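Local atomic coordinates of putative tRNA (Adenine(37)-N6)-methyltransferase (Pseudomonas aeruginosa, PDB entry 7BTU), a protein that probably uses S-adenosyl-L-methionine to methylate the threonylcarbamoyl-modified adenosine at position 37 of tRNA. Residues 11-17 with 132-136; 48-53 with 115-120; 60-66 with 106-112. All blocks are in the same frame, centred on the assembly; numbering follows the deposited sequence.

Interaction 1: residues 11-17 with 132-136; sequences VSPIGYI and PVLDI
Ile14 and Gly15 together face Val133 in a classic beta bulge, where strands 15-19 and 132-138 meet and close the antiparallel six-stranded barrel of the N-terminal domain. Both polar backbone atoms of Val133 are used. Val133 O accepts from Ile14 N at 2.8 Å, with the N-H bent to 136°, and receives a CA-H...O contact from Pro13 CA. Val133 N donates almost straight (175°) to Gly15 O at 2.9 Å. Beyond the bulge, Tyr16 and Pro132 form a non-hydrogen-bonded antiparallel pair; Pro132 CB lies obliquely off the tyrosine ring, 3.7 Å from CE1, and also meets Pro13 CG. Within the chain, the backbones of Ile14 and Tyr16 bond on to Leu44 and Glu42, Pro132 to Leu67 and Leu134 to Leu65. The second subunit satisfies others: Ser12 OG bonds to Met7 O of that chain, Asn103 there donates to both Ser12 O and Leu134 O, and Asp135 OD1 forms a salt bridge with Arg101 of that subunit. Ile14 has CG1 tucked between its own N and C (chi1 55°) and reaches obliquely over the strand, Ile14 CD1 lying 3.9 Å from Ile136 CD1. On the face carrying Val133, Ile17 CG1 packs 3.6 Å from Val133 CG2.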
loop_
_atom_site.group_PDB
_atom_site.type_symbol
_atom_site.label_atom_id
_atom_site.label_comp_id
_atom_site.label_asym_id
_atom_site.label_seq_id
_atom_site.Cartn_x
_atom_site.Cartn_y
_atom_site.Cartn_z
ATOM N N VAL B 11 -1.760 -18.335 -0.304
ATOM C CA VAL B 11 -1.495 -17.500 0.866
ATOM C C VAL B 11 -2.413 -17.950 1.997
ATOM O O VAL B 11 -3.485 -18.539 1.775
ATOM C CB VAL B 11 -1.673 -15.982 0.565
ATOM C CG1 VAL B 11 -0.704 -15.566 -0.558
ATOM C CG2 VAL B 11 -3.127 -15.663 0.205
ATOM N N SER B 12 -2.001 -17.636 3.226
ATOM C CA SER B 12 -2.795 -17.954 4.419
ATOM C C SER B 12 -2.717 -16.801 5.408
ATOM O O SER B 12 -1.669 -16.154 5.512
ATOM C CB SER B 12 -2.252 -19.213 5.125
ATOM O OG SER B 12 -2.720 -20.374 4.517
ATOM N N PRO B 13 -3.786 -16.528 6.153
ATOM C CA PRO B 13 -3.744 -15.364 7.053
ATOM C C PRO B 13 -2.666 -15.563 8.102
ATOM O O PRO B 13 -2.493 -16.664 8.617
ATOM C CB PRO B 13 -5.136 -15.333 7.705
ATOM C CG PRO B 13 -6.007 -16.345 6.923
ATOM C CD PRO B 13 -5.066 -17.262 6.160
ATOM N N ILE B 14 -1.957 -14.469 8.426
ATOM C CA ILE B 14 -1.129 -14.441 9.633
ATOM C C ILE B 14 -1.940 -14.064 10.862
ATOM O O ILE B 14 -1.449 -14.193 11.984
ATOM C CB ILE B 14 0.030 -13.460 9.403
ATOM C CG1 ILE B 14 -0.515 -12.099 9.012
ATOM C CG2 ILE B 14 0.927 -13.998 8.249
ATOM C CD1 ILE B 14 0.431 -10.933 9.240
ATOM N N GLY B 15 -3.172 -13.588 10.678
ATOM C CA GLY B 15 -3.982 -13.203 11.827
ATOM C C GLY B 15 -5.326 -12.682 11.341
ATOM O O GLY B 15 -5.614 -12.679 10.136
ATOM N N TYR B 16 -6.177 -12.320 12.317
ATOM C CA TYR B 16 -7.539 -11.890 12.018
ATOM C C TYR B 16 -7.812 -10.598 12.772
ATOM O O TYR B 16 -7.335 -10.426 13.905
ATOM C CB TYR B 16 -8.579 -12.948 12.421
ATOM C CG TYR B 16 -8.573 -14.136 11.482
ATOM C CD1 TYR B 16 -9.379 -14.156 10.342
ATOM C CD2 TYR B 16 -7.779 -15.253 11.750
ATOM C CE1 TYR B 16 -9.402 -15.294 9.477
ATOM C CE2 TYR B 16 -7.776 -16.353 10.902
ATOM C CZ TYR B 16 -8.567 -16.379 9.768
ATOM O OH TYR B 16 -8.530 -17.512 8.945
ATOM N N ILE B 17 -8.593 -9.713 12.140
ATOM C CA ILE B 17 -8.998 -8.435 12.728
ATOM C C ILE B 17 -10.174 -8.638 13.684
ATOM O O ILE B 17 -11.126 -9.369 13.389
ATOM C CB ILE B 17 -9.370 -7.433 11.618
ATOM C CG1 ILE B 17 -8.095 -7.036 10.831
ATOM C CG2 ILE B 17 -10.050 -6.196 12.243
ATOM C CD1 ILE B 17 -7.065 -6.189 11.673
ATOM N N PRO B 132 -9.426 -11.426 7.478
ATOM C CA PRO B 132 -8.126 -12.142 7.517
ATOM C C PRO B 132 -7.017 -11.233 6.998
ATOM O O PRO B 132 -7.145 -10.631 5.933
ATOM C CB PRO B 132 -8.323 -13.348 6.578
ATOM C CG PRO B 132 -9.810 -13.361 6.182
ATOM C CD PRO B 132 -10.276 -11.902 6.361
ATOM N N VAL B 133 -5.900 -11.188 7.711
ATOM C CA VAL B 133 -4.770 -10.331 7.331
ATOM C C VAL B 133 -3.643 -11.218 6.808
ATOM O O VAL B 133 -3.339 -12.255 7.405
ATOM C CB VAL B 133 -4.320 -9.472 8.530
ATOM C CG1 VAL B 133 -2.986 -8.722 8.260
ATOM C CG2 VAL B 133 -5.433 -8.423 8.851
ATOM N N LEU B 134 -2.996 -10.777 5.715
ATOM C CA LEU B 134 -1.866 -11.497 5.108
ATOM C C LEU B 134 -0.505 -10.942 5.447
ATOM O O LEU B 134 0.500 -11.694 5.333
ATOM C CB LEU B 134 -1.955 -11.490 3.569
ATOM C CG LEU B 134 -3.307 -11.917 3.018
ATOM C CD1 LEU B 134 -3.348 -11.724 1.489
ATOM C CD2 LEU B 134 -3.528 -13.418 3.431
ATOM N N ASP B 135 -0.404 -9.662 5.790
ATOM C CA ASP B 135 0.937 -9.085 5.967
ATOM C C ASP B 135 0.799 -7.825 6.807
ATOM O O ASP B 135 -0.263 -7.209 6.853
ATOM C CB ASP B 135 1.575 -8.755 4.600
ATOM C CG ASP B 135 3.060 -8.335 4.722
ATOM O OD1 ASP B 135 3.820 -9.121 5.291
ATOM O OD2 ASP B 135 3.416 -7.190 4.331
ATOM N N ILE B 136 1.892 -7.463 7.475
ATOM C CA ILE B 136 2.092 -6.209 8.201
ATOM C C ILE B 136 3.422 -5.647 7.714
ATOM O O ILE B 136 4.425 -6.382 7.683
ATOM C CB ILE B 136 2.210 -6.442 9.721
ATOM C CG1 ILE B 136 0.990 -7.200 10.266
ATOM C CG2 ILE B 136 2.490 -5.086 10.448
ATOM C CD1 ILE B 136 1.278 -7.943 11.573
#

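Interaction 2: residues 48-53 with 115-120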
loop_
_atom_site.group_PDB
_atom_site.type_symbol
_atom_site.label_atom_id
_atom_site.label_comp_id
_atom_site.label_asym_id
_atom_site.label_seq_id
_atom_site.Cartn_x
_atom_site.Cartn_y
_atom_site.Cartn_z
ATOM N N ASP B 48 2.983 -15.286 16.424
ATOM C CA ASP B 48 2.447 -14.732 17.658
ATOM C C ASP B 48 3.515 -14.444 18.714
ATOM O O ASP B 48 3.165 -14.135 19.850
ATOM C CB ASP B 48 1.361 -15.654 18.229
ATOM C CG ASP B 48 1.824 -17.068 18.392
ATOM O OD1 ASP B 48 2.909 -17.413 17.875
ATOM O OD2 ASP B 48 1.111 -17.855 19.037
ATOM N N GLN B 49 4.787 -14.567 18.385
ATOM C CA GLN B 49 5.865 -14.263 19.331
ATOM C C GLN B 49 6.298 -12.805 19.190
ATOM O O GLN B 49 6.194 -12.210 18.121
ATOM C CB GLN B 49 7.058 -15.191 19.122
ATOM C CG GLN B 49 6.707 -16.652 19.388
ATOM C CD GLN B 49 5.999 -16.845 20.721
ATOM O OE1 GLN B 49 6.488 -16.407 21.764
ATOM N NE2 GLN B 49 4.839 -17.494 20.693
ATOM N N VAL B 50 6.789 -12.214 20.279
ATOM C CA VAL B 50 7.080 -10.780 20.185
ATOM C C VAL B 50 8.226 -10.473 19.218
ATOM O O VAL B 50 8.292 -9.363 18.688
ATOM C CB VAL B 50 7.376 -10.166 21.572
ATOM C CG1 VAL B 50 8.818 -10.395 21.972
ATOM C CG2 VAL B 50 7.014 -8.685 21.545
ATOM N N GLU B 51 9.086 -11.440 18.914
ATOM C CA GLU B 51 10.228 -11.197 18.029
ATOM C C GLU B 51 9.807 -10.801 16.614
ATOM O O GLU B 51 10.577 -10.163 15.882
ATOM C CB GLU B 51 11.114 -12.450 17.984
ATOM C CG GLU B 51 11.972 -12.618 19.261
ATOM C CD GLU B 51 11.162 -13.059 20.498
ATOM O OE1 GLU B 51 10.069 -13.651 20.343
ATOM O OE2 GLU B 51 11.625 -12.790 21.637
ATOM N N ALA B 52 8.622 -11.207 16.182
ATOM C CA ALA B 52 8.206 -10.846 14.829
ATOM C C ALA B 52 7.880 -9.363 14.701
ATOM O O ALA B 52 7.828 -8.842 13.576
ATOM C CB ALA B 52 6.994 -11.684 14.448
ATOM N N LEU B 53 7.677 -8.687 15.830
ATOM C CA LEU B 53 7.224 -7.300 15.894
ATOM C C LEU B 53 8.314 -6.344 16.357
ATOM O O LEU B 53 8.102 -5.127 16.329
ATOM C CB LEU B 53 6.050 -7.209 16.867
ATOM C CG LEU B 53 4.879 -8.188 16.627
ATOM C CD1 LEU B 53 3.798 -7.942 17.693
ATOM C CD2 LEU B 53 4.318 -7.973 15.268
ATOM N N PHE B 115 1.673 -2.714 20.721
ATOM C CA PHE B 115 1.627 -4.129 20.412
ATOM C C PHE B 115 2.185 -4.932 21.574
ATOM O O PHE B 115 2.866 -4.403 22.456
ATOM C CB PHE B 115 2.426 -4.431 19.142
ATOM C CG PHE B 115 3.887 -4.103 19.241
ATOM C CD1 PHE B 115 4.344 -2.831 18.898
ATOM C CD2 PHE B 115 4.815 -5.063 19.656
ATOM C CE1 PHE B 115 5.697 -2.499 18.987
ATOM C CE2 PHE B 115 6.185 -4.746 19.710
ATOM C CZ PHE B 115 6.619 -3.465 19.364
ATOM N N GLU B 116 1.896 -6.230 21.540
ATOM C CA GLU B 116 2.507 -7.193 22.438
ATOM C C GLU B 116 2.602 -8.481 21.639
ATOM O O GLU B 116 2.158 -8.534 20.489
ATOM C CB GLU B 116 1.687 -7.381 23.728
ATOM C CG GLU B 116 0.286 -8.028 23.453
ATOM C CD GLU B 116 -0.538 -8.199 24.733
ATOM O OE1 GLU B 116 -0.086 -7.733 25.785
ATOM O OE2 GLU B 116 -1.649 -8.748 24.679
ATOM N N ALA B 117 3.203 -9.516 22.229
ATOM C CA ALA B 117 3.246 -10.810 21.541
ATOM C C ALA B 117 1.862 -11.222 21.054
ATOM O O ALA B 117 0.914 -11.283 21.837
ATOM C CB ALA B 117 3.802 -11.877 22.487
ATOM N N GLY B 118 1.724 -11.453 19.760
ATOM C CA GLY B 118 0.481 -11.972 19.242
ATOM C C GLY B 118 -0.627 -10.954 19.024
ATOM O O GLY B 118 -1.719 -11.342 18.592
ATOM N N ARG B 119 -0.367 -9.664 19.204
ATOM C CA ARG B 119 -1.475 -8.712 19.043
ATOM C C ARG B 119 -0.965 -7.312 18.703
ATOM O O ARG B 119 -0.064 -6.792 19.393
ATOM C CB ARG B 119 -2.283 -8.696 20.347
ATOM C CG ARG B 119 -3.303 -7.558 20.460
ATOM C CD ARG B 119 -4.159 -7.671 21.743
ATOM N NE ARG B 119 -4.889 -8.929 21.831
ATOM C CZ ARG B 119 -4.516 -9.980 22.553
ATOM N NH1 ARG B 119 -3.395 -9.951 23.261
ATOM N NH2 ARG B 119 -5.270 -11.074 22.550
ATOM N N LEU B 120 -1.581 -6.677 17.694
ATOM C CA LEU B 120 -1.419 -5.252 17.424
ATOM C C LEU B 120 -2.692 -4.536 17.858
ATOM O O LEU B 120 -3.802 -5.009 17.552
ATOM C CB LEU B 120 -1.236 -4.957 15.930
ATOM C CG LEU B 120 -0.119 -5.668 15.139
ATOM C CD1 LEU B 120 -0.026 -5.057 13.725
ATOM C CD2 LEU B 120 1.132 -5.520 15.847
HETATM O O HOH W 1 3.530 -11.489 17.553
#
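This is a surface contact, mainly apolar and joined by one bridging water, in which the loop between strands 38-43 and 61-67 packs on the turn end of the hairpin formed by strands 105-116 and 119-123. That end is a type II turn from Glu116 to Arg119, and Gly118 occupies its third position with a positive phi of 81°. Leu53 carries most of the packing. Leu53 CD1 lies 3.6 Å from Phe115 CD2, oblique to the ring, and 4.0 Å from Leu120 CD2, while its CB meets the same ring at CD2 and CE2. The leucine and phenylalanine side chains run alongside each other, pointing opposite ways. A chi1 of 62° tilts the Phe115 ring toward its own main chain, its edge presented to Val50 CG2, 4.4 Å from CE2. Val50 CB also meets Ala117 CB, at 4.1 Å. The water donates to Gln49 O at 2.8 Å and accepts from Gly118 N at 2.9 Å. Asp48 O is also near that N, but the angle is too poor for a bond. Phe94 of the second subunit packs against Leu53. This implies a loop held by leucine-aromatic packing and a solvent-mediated backbone link, with no direct polar bond to the turn.

Interaction 3: residues 60-66 with 106-112; sequences SHVWLLF and GQSVVRL
Strands 61-67 and 105-116 pair as antiparallel neighbours in the barrel, with His61 opposite Arg111 at one end and Phe66 opposite Gly106 at the other; the axes of 61-66 and 106-112 approach to 4.7 Å, with 156° between their directions. Backbone bonds come first. Val62 with Val110, Leu64 with Ser108 and Phe66 with Gly106 each exchange two N-H...O bonds, and Leu112 N adds another to Ser60 O at 2.8 Å. That same Ser60 O takes a second donor, Arg111 NH1 at 3.1 Å, in the carbonyl plane and on a lone pair, so two bonds grip it. Apolar contacts line the face bearing Val62, Leu64 and Val110, where Val62 CG2 lies 3.7 Å from Val110 CG1 and Leu64 CD1 reaches the same methyl; Leu122 and Ile136 pack alongside. CH-pi contacts complete the account. Arg111 CD sits over one face of the His61 ring, 3.6 Å from its centroid, and Val109 CB lies over the six-membered ring of Trp63, whose NE1 bonds to Asp144. The ring of Phe66 is swung across the neighbouring strand by its chi1 of 65° and covers Gly106 CA, 3.8 Å from the ring centroid and 21° off its normal.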
loop_
_atom_site.group_PDB
_atom_site.type_symbol
_atom_site.label_atom_id
_atom_site.label_comp_id
_atom_site.label_asym_id
_atom_site.label_seq_id
_atom_site.Cartn_x
_atom_site.Cartn_y
_atom_site.Cartn_z
ATOM N N SER B 60 4.670 4.677 13.571
ATOM C CA SER B 60 3.335 5.105 14.011
ATOM C C SER B 60 2.209 4.412 13.237
ATOM O O SER B 60 1.082 4.282 13.740
ATOM C CB SER B 60 3.210 6.619 13.867
ATOM O OG SER B 60 3.346 6.964 12.495
ATOM N N HIS B 61 2.481 3.988 11.997
ATOM C CA HIS B 61 1.443 3.484 11.116
ATOM C C HIS B 61 1.976 2.244 10.389
ATOM O O HIS B 61 3.161 2.156 10.053
ATOM C CB HIS B 61 1.064 4.545 10.065
ATOM C CG HIS B 61 0.344 5.750 10.606
ATOM N ND1 HIS B 61 0.980 6.761 11.299
ATOM C CD2 HIS B 61 -0.965 6.112 10.515
ATOM C CE1 HIS B 61 0.092 7.694 11.623
ATOM N NE2 HIS B 61 -1.099 7.319 11.165
ATOM N N VAL B 62 1.066 1.322 10.064
ATOM C CA VAL B 62 1.448 0.108 9.356
ATOM C C VAL B 62 0.508 -0.107 8.191
ATOM O O VAL B 62 -0.657 0.322 8.204
ATOM C CB VAL B 62 1.458 -1.138 10.270
ATOM C CG1 VAL B 62 2.595 -1.021 11.314
ATOM C CG2 VAL B 62 0.080 -1.378 10.969
ATOM N N TRP B 63 1.046 -0.758 7.170
ATOM C CA TRP B 63 0.256 -1.289 6.075
ATOM C C TRP B 63 -0.210 -2.674 6.444
ATOM O O TRP B 63 0.605 -3.496 6.884
ATOM C CB TRP B 63 1.116 -1.354 4.809
ATOM C CG TRP B 63 1.359 -0.036 4.114
ATOM C CD1 TRP B 63 2.547 0.648 4.018
ATOM C CD2 TRP B 63 0.404 0.711 3.335
ATOM N NE1 TRP B 63 2.382 1.753 3.252
ATOM C CE2 TRP B 63 1.077 1.825 2.823
ATOM C CE3 TRP B 63 -0.974 0.517 3.015
ATOM C CZ2 TRP B 63 0.438 2.799 2.013
ATOM C CZ3 TRP B 63 -1.605 1.452 2.194
ATOM C CH2 TRP B 63 -0.883 2.602 1.704
ATOM N N LEU B 64 -1.499 -2.957 6.213
ATOM C CA LEU B 64 -2.018 -4.305 6.308
ATOM C C LEU B 64 -2.491 -4.710 4.915
ATOM O O LEU B 64 -3.286 -3.994 4.291
ATOM C CB LEU B 64 -3.186 -4.413 7.318
ATOM C CG LEU B 64 -2.903 -4.011 8.789
ATOM C CD1 LEU B 64 -4.161 -4.122 9.686
ATOM C CD2 LEU B 64 -1.672 -4.790 9.376
ATOM N N LEU B 65 -2.034 -5.855 4.447
ATOM C CA LEU B 65 -2.634 -6.510 3.292
ATOM C C LEU B 65 -3.607 -7.533 3.847
ATOM O O LEU B 65 -3.282 -8.265 4.808
ATOM C CB LEU B 65 -1.593 -7.254 2.410
ATOM C CG LEU B 65 -0.522 -6.342 1.844
ATOM C CD1 LEU B 65 0.545 -7.100 1.051
ATOM C CD2 LEU B 65 -1.124 -5.203 0.993
ATOM N N PHE B 66 -4.787 -7.617 3.220
ATOM C CA PHE B 66 -5.853 -8.424 3.774
ATOM C C PHE B 66 -6.698 -8.984 2.647
ATOM O O PHE B 66 -6.567 -8.610 1.474
ATOM C CB PHE B 66 -6.701 -7.590 4.748
ATOM C CG PHE B 66 -7.436 -6.457 4.058
ATOM C CD1 PHE B 66 -6.849 -5.177 3.963
ATOM C CD2 PHE B 66 -8.698 -6.676 3.536
ATOM C CE1 PHE B 66 -7.551 -4.124 3.293
ATOM C CE2 PHE B 66 -9.444 -5.655 2.865
ATOM C CZ PHE B 66 -8.855 -4.370 2.756
ATOM N N GLY B 106 -6.820 -6.538 -0.403
ATOM C CA GLY B 106 -6.922 -5.116 -0.169
ATOM C C GLY B 106 -5.700 -4.656 0.596
ATOM O O GLY B 106 -4.943 -5.457 1.127
ATOM N N GLN B 107 -5.559 -3.336 0.704
ATOM C CA GLN B 107 -4.452 -2.791 1.465
ATOM C C GLN B 107 -5.032 -1.686 2.322
ATOM O O GLN B 107 -5.998 -1.036 1.915
ATOM C CB GLN B 107 -3.369 -2.233 0.585
ATOM C CG GLN B 107 -3.926 -1.093 -0.276
ATOM C CD GLN B 107 -2.911 -0.527 -1.217
ATOM O OE1 GLN B 107 -2.128 -1.264 -1.849
ATOM N NE2 GLN B 107 -2.875 0.798 -1.285
ATOM N N SER B 108 -4.509 -1.532 3.534
ATOM C CA SER B 108 -4.943 -0.359 4.263
ATOM C C SER B 108 -3.822 0.119 5.189
ATOM O O SER B 108 -2.997 -0.678 5.664
ATOM C CB SER B 108 -6.244 -0.641 4.999
ATOM O OG SER B 108 -6.043 -1.203 6.251
ATOM N N VAL B 109 -3.783 1.440 5.411
ATOM C CA VAL B 109 -2.826 2.034 6.344
ATOM C C VAL B 109 -3.602 2.365 7.596
ATOM O O VAL B 109 -4.718 2.905 7.518
ATOM C CB VAL B 109 -2.093 3.260 5.762
ATOM C CG1 VAL B 109 -3.039 4.245 5.105
ATOM C CG2 VAL B 109 -1.289 3.982 6.871
ATOM N N VAL B 110 -3.048 1.969 8.752
ATOM C CA VAL B 110 -3.758 2.109 10.012
ATOM C C VAL B 110 -2.764 2.615 11.030
ATOM O O VAL B 110 -1.578 2.317 10.957
ATOM C CB VAL B 110 -4.418 0.740 10.402
ATOM C CG1 VAL B 110 -3.398 -0.319 10.643
ATOM C CG2 VAL B 110 -5.346 0.842 11.564
ATOM N N ARG B 111 -3.264 3.340 12.011
ATOM C CA ARG B 111 -2.428 3.804 13.102
ATOM C C ARG B 111 -2.153 2.647 14.051
ATOM O O ARG B 111 -3.078 1.923 14.447
ATOM C CB ARG B 111 -3.139 4.939 13.863
ATOM C CG ARG B 111 -2.264 5.443 15.021
ATOM C CD ARG B 111 -1.298 6.458 14.492
ATOM N NE ARG B 111 -0.882 7.393 15.542
ATOM C CZ ARG B 111 0.052 7.095 16.433
ATOM N NH1 ARG B 111 0.658 5.899 16.377
ATOM N NH2 ARG B 111 0.386 7.990 17.371
ATOM N N LEU B 112 -0.864 2.442 14.388
ATOM C CA LEU B 112 -0.450 1.399 15.318
ATOM C C LEU B 112 -0.402 2.050 16.704
ATOM O O LEU B 112 0.432 2.926 16.946
ATOM C CB LEU B 112 0.937 0.832 14.934
ATOM C CG LEU B 112 1.492 -0.218 15.885
ATOM C CD1 LEU B 112 0.551 -1.439 15.948
ATOM C CD2 LEU B 112 2.896 -0.714 15.342
#

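Overall arrangement
From the N terminus, residues 11-17 enter the barrel first and pair only much later in the chain, with 132-136, so interaction 1 closes the longest loop, of 114 residues, and encloses the other two. Interaction 2 opens next, at 48-53, and closes at 115-120; interaction 3, from 60-66 to 106-112, lies wholly within it. None of the three loops cross. In the sheet, strand 61-67 stands between 105-116 and 132-138, so interactions 3 and 1 meet through backbone links from Leu65 to Leu134 and Asp135. Leu120 of interaction 2 packs on both Leu112 and Ile136. All three contacts touch the second subunit, so all three lie at or near the interface between the two subunits.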